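Local coordinates for outer surface protein (Bacillus cereus ATCC 14579, PDB 1X7F) that is of unknown function but probably acts as a 6-phospho-N-acetylmuramidase, hydrolysing glycosidic bonds of 6-phosphorylated N-acetylmuramic acid, at residues F55-T60 with A166-H171. Numbering follows the deposited sequence.
Sequences FSRIFT and ALIGCH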
loop_
_atom_site.group_PDB
_atom_site.type_symbol
_atom_site.label_atom_id
_atom_site.label_comp_id
_atom_site.label_asym_id
_atom_site.label_seq_id
_atom_site.Cartn_x
_atom_site.Cartn_y
_atom_site.Cartn_z
ATOM N N PHE A 55 0.060 -12.997 -2.676
ATOM C CA PHE A 55 1.394 -12.452 -2.440
ATOM C C PHE A 55 2.347 -13.113 -3.448
ATOM O O PHE A 55 2.253 -14.310 -3.703
ATOM C CB PHE A 55 1.847 -12.693 -0.999
ATOM C CG PHE A 55 1.145 -11.829 0.028
ATOM C CD1 PHE A 55 -0.229 -11.947 0.258
ATOM C CD2 PHE A 55 1.863 -10.926 0.788
ATOM C CE1 PHE A 55 -0.875 -11.161 1.222
ATOM C CE2 PHE A 55 1.226 -10.120 1.753
ATOM C CZ PHE A 55 -0.145 -10.248 1.974
ATOM N N SER A 56 3.238 -12.323 -4.039
ATOM C CA SER A 56 4.150 -12.843 -5.056
ATOM C C SER A 56 5.578 -12.292 -4.907
ATOM O O SER A 56 6.396 -12.392 -5.818
ATOM C CB SER A 56 3.596 -12.547 -6.462
ATOM O OG SER A 56 3.603 -11.151 -6.704
ATOM N N ARG A 57 5.863 -11.696 -3.757
ATOM C CA ARG A 57 7.163 -11.097 -3.505
ATOM C C ARG A 57 7.597 -11.414 -2.071
ATOM O O ARG A 57 6.771 -11.399 -1.150
ATOM C CB ARG A 57 7.085 -9.576 -3.750
ATOM C CG ARG A 57 8.374 -8.813 -3.458
ATOM C CD ARG A 57 8.394 -7.377 -3.964
ATOM N NE ARG A 57 9.678 -6.756 -3.652
ATOM C CZ ARG A 57 10.136 -5.624 -4.182
ATOM N NH1 ARG A 57 9.439 -4.951 -5.090
ATOM N NH2 ARG A 57 11.317 -5.167 -3.804
ATOM N N ILE A 58 8.884 -11.721 -1.899
ATOM C CA ILE A 58 9.471 -11.971 -0.584
ATOM C C ILE A 58 10.686 -11.064 -0.319
ATOM O O ILE A 58 11.568 -10.922 -1.176
ATOM C CB ILE A 58 9.883 -13.468 -0.429
ATOM C CG1 ILE A 58 8.660 -14.388 -0.494
ATOM C CG2 ILE A 58 10.634 -13.687 0.893
ATOM C CD1 ILE A 58 8.994 -15.850 -0.318
ATOM N N PHE A 59 10.716 -10.456 0.864
ATOM C CA PHE A 59 11.918 -9.803 1.378
ATOM C C PHE A 59 12.570 -10.708 2.420
ATOM O O PHE A 59 11.958 -11.084 3.406
ATOM C CB PHE A 59 11.606 -8.428 1.974
ATOM C CG PHE A 59 12.786 -7.793 2.680
ATOM C CD1 PHE A 59 13.861 -7.277 1.947
ATOM C CD2 PHE A 59 12.836 -7.738 4.080
ATOM C CE1 PHE A 59 14.969 -6.695 2.600
ATOM C CE2 PHE A 59 13.935 -7.165 4.748
ATOM C CZ PHE A 59 15.007 -6.639 4.004
ATOM N N THR A 60 13.809 -11.094 2.192
ATOM C CA THR A 60 14.463 -11.965 3.163
ATOM C C THR A 60 15.791 -11.411 3.640
ATOM O O THR A 60 16.523 -10.758 2.891
ATOM C CB THR A 60 14.573 -13.423 2.675
ATOM O OG1 THR A 60 15.418 -14.148 3.573
ATOM C CG2 THR A 60 15.310 -13.520 1.343
ATOM N N ALA A 166 17.600 -3.404 -14.713
ATOM C CA ALA A 166 17.943 -4.307 -13.606
ATOM C C ALA A 166 17.631 -3.700 -12.222
ATOM O O ALA A 166 17.541 -4.418 -11.219
ATOM C CB ALA A 166 19.409 -4.739 -13.701
ATOM N N LEU A 167 17.434 -2.383 -12.178
ATOM C CA LEU A 167 17.147 -1.683 -10.928
ATOM C C LEU A 167 15.688 -1.770 -10.462
ATOM O O LEU A 167 14.756 -1.681 -11.264
ATOM C CB LEU A 167 17.556 -0.209 -11.033
ATOM C CG LEU A 167 19.039 0.127 -11.214
ATOM C CD1 LEU A 167 19.221 1.624 -11.430
ATOM C CD2 LEU A 167 19.878 -0.358 -10.032
ATOM N N ILE A 168 15.522 -1.979 -9.156
ATOM C CA ILE A 168 14.265 -1.746 -8.440
ATOM C C ILE A 168 14.593 -0.945 -7.169
ATOM O O ILE A 168 15.769 -0.702 -6.865
ATOM C CB ILE A 168 13.497 -3.074 -8.110
ATOM C CG1 ILE A 168 14.357 -4.039 -7.281
ATOM C CG2 ILE A 168 12.990 -3.749 -9.401
ATOM C CD1 ILE A 168 13.626 -5.300 -6.826
ATOM N N GLY A 169 13.562 -0.523 -6.445
ATOM C CA GLY A 169 13.744 0.247 -5.243
ATOM C C GLY A 169 12.821 -0.185 -4.118
ATOM O O GLY A 169 11.648 -0.506 -4.346
ATOM N N CYS A 170 13.346 -0.192 -2.897
ATOM C CA CYS A 170 12.509 -0.417 -1.731
ATOM C C CYS A 170 12.937 0.489 -0.591
ATOM O O CYS A 170 14.124 0.647 -0.316
ATOM C CB CYS A 170 12.530 -1.889 -1.304
ATOM S SG CYS A 170 11.426 -2.294 0.059
ATOM N N HIS A 171 11.945 1.086 0.058
ATOM C CA HIS A 171 12.149 1.890 1.247
ATOM C C HIS A 171 12.671 1.057 2.410
ATOM O O HIS A 171 12.540 -0.173 2.387
ATOM C CB HIS A 171 10.826 2.491 1.663
ATOM C CG HIS A 171 10.494 3.769 0.971
ATOM N ND1 HIS A 171 10.975 4.991 1.396
ATOM C CD2 HIS A 171 9.682 4.025 -0.081
ATOM C CE1 HIS A 171 10.494 5.943 0.618
ATOM N NE2 HIS A 171 9.714 5.381 -0.291
HETATM O O HOH W 1 10.826 -2.704 -5.738
#
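R57 on strand 55-62 faces I168 and C170 on strand 167-170 across a barrel interior, with 12.7 Å between the CA atoms of R57 and I168. The two backbones are too far apart to pair, and side chains and one water bridge the distance. R57 does most of the reaching. Its CG is anti to the backbone N (chi1 177°), and the chain stays extended to NE, which carries the guanidinium deep into the interior. I168 comes from the opposite direction. Its CG1 takes the position flanked by the backbone N and C (chi1 57°), and the extended chi2 (175°) carries CD1 toward R57, ending 3.8 Å from R57 NH2. C170 CB lies 4.3 Å from the same NH2. Both carbons approach the guanidinium obliquely.

A water links the two strands. It accepts from R57 NH1 at 2.7 Å and donates to G169 O at 2.7 Å. The water sits at the edge of the guanidinium, in its plane. The ends of R57 also meet acids from other strands: NH2 forms a salt bridge with E144, and NH1 one with D246. These bonds should hold the group's rotation and probably offset its charge and that of nearby R199.

The parallel eight-stranded sheet, with helices between successive strands, is consistent with a TIM barrel, as in the AmyAc family. Strand 142-146 lies next to 167-170, and its E144 also touches I168 and C170. I168 also packs on I91 of strand 89-94. On strand 201-204, A201 touches both R57 and C170, while F203 meets F59 edge-to-face.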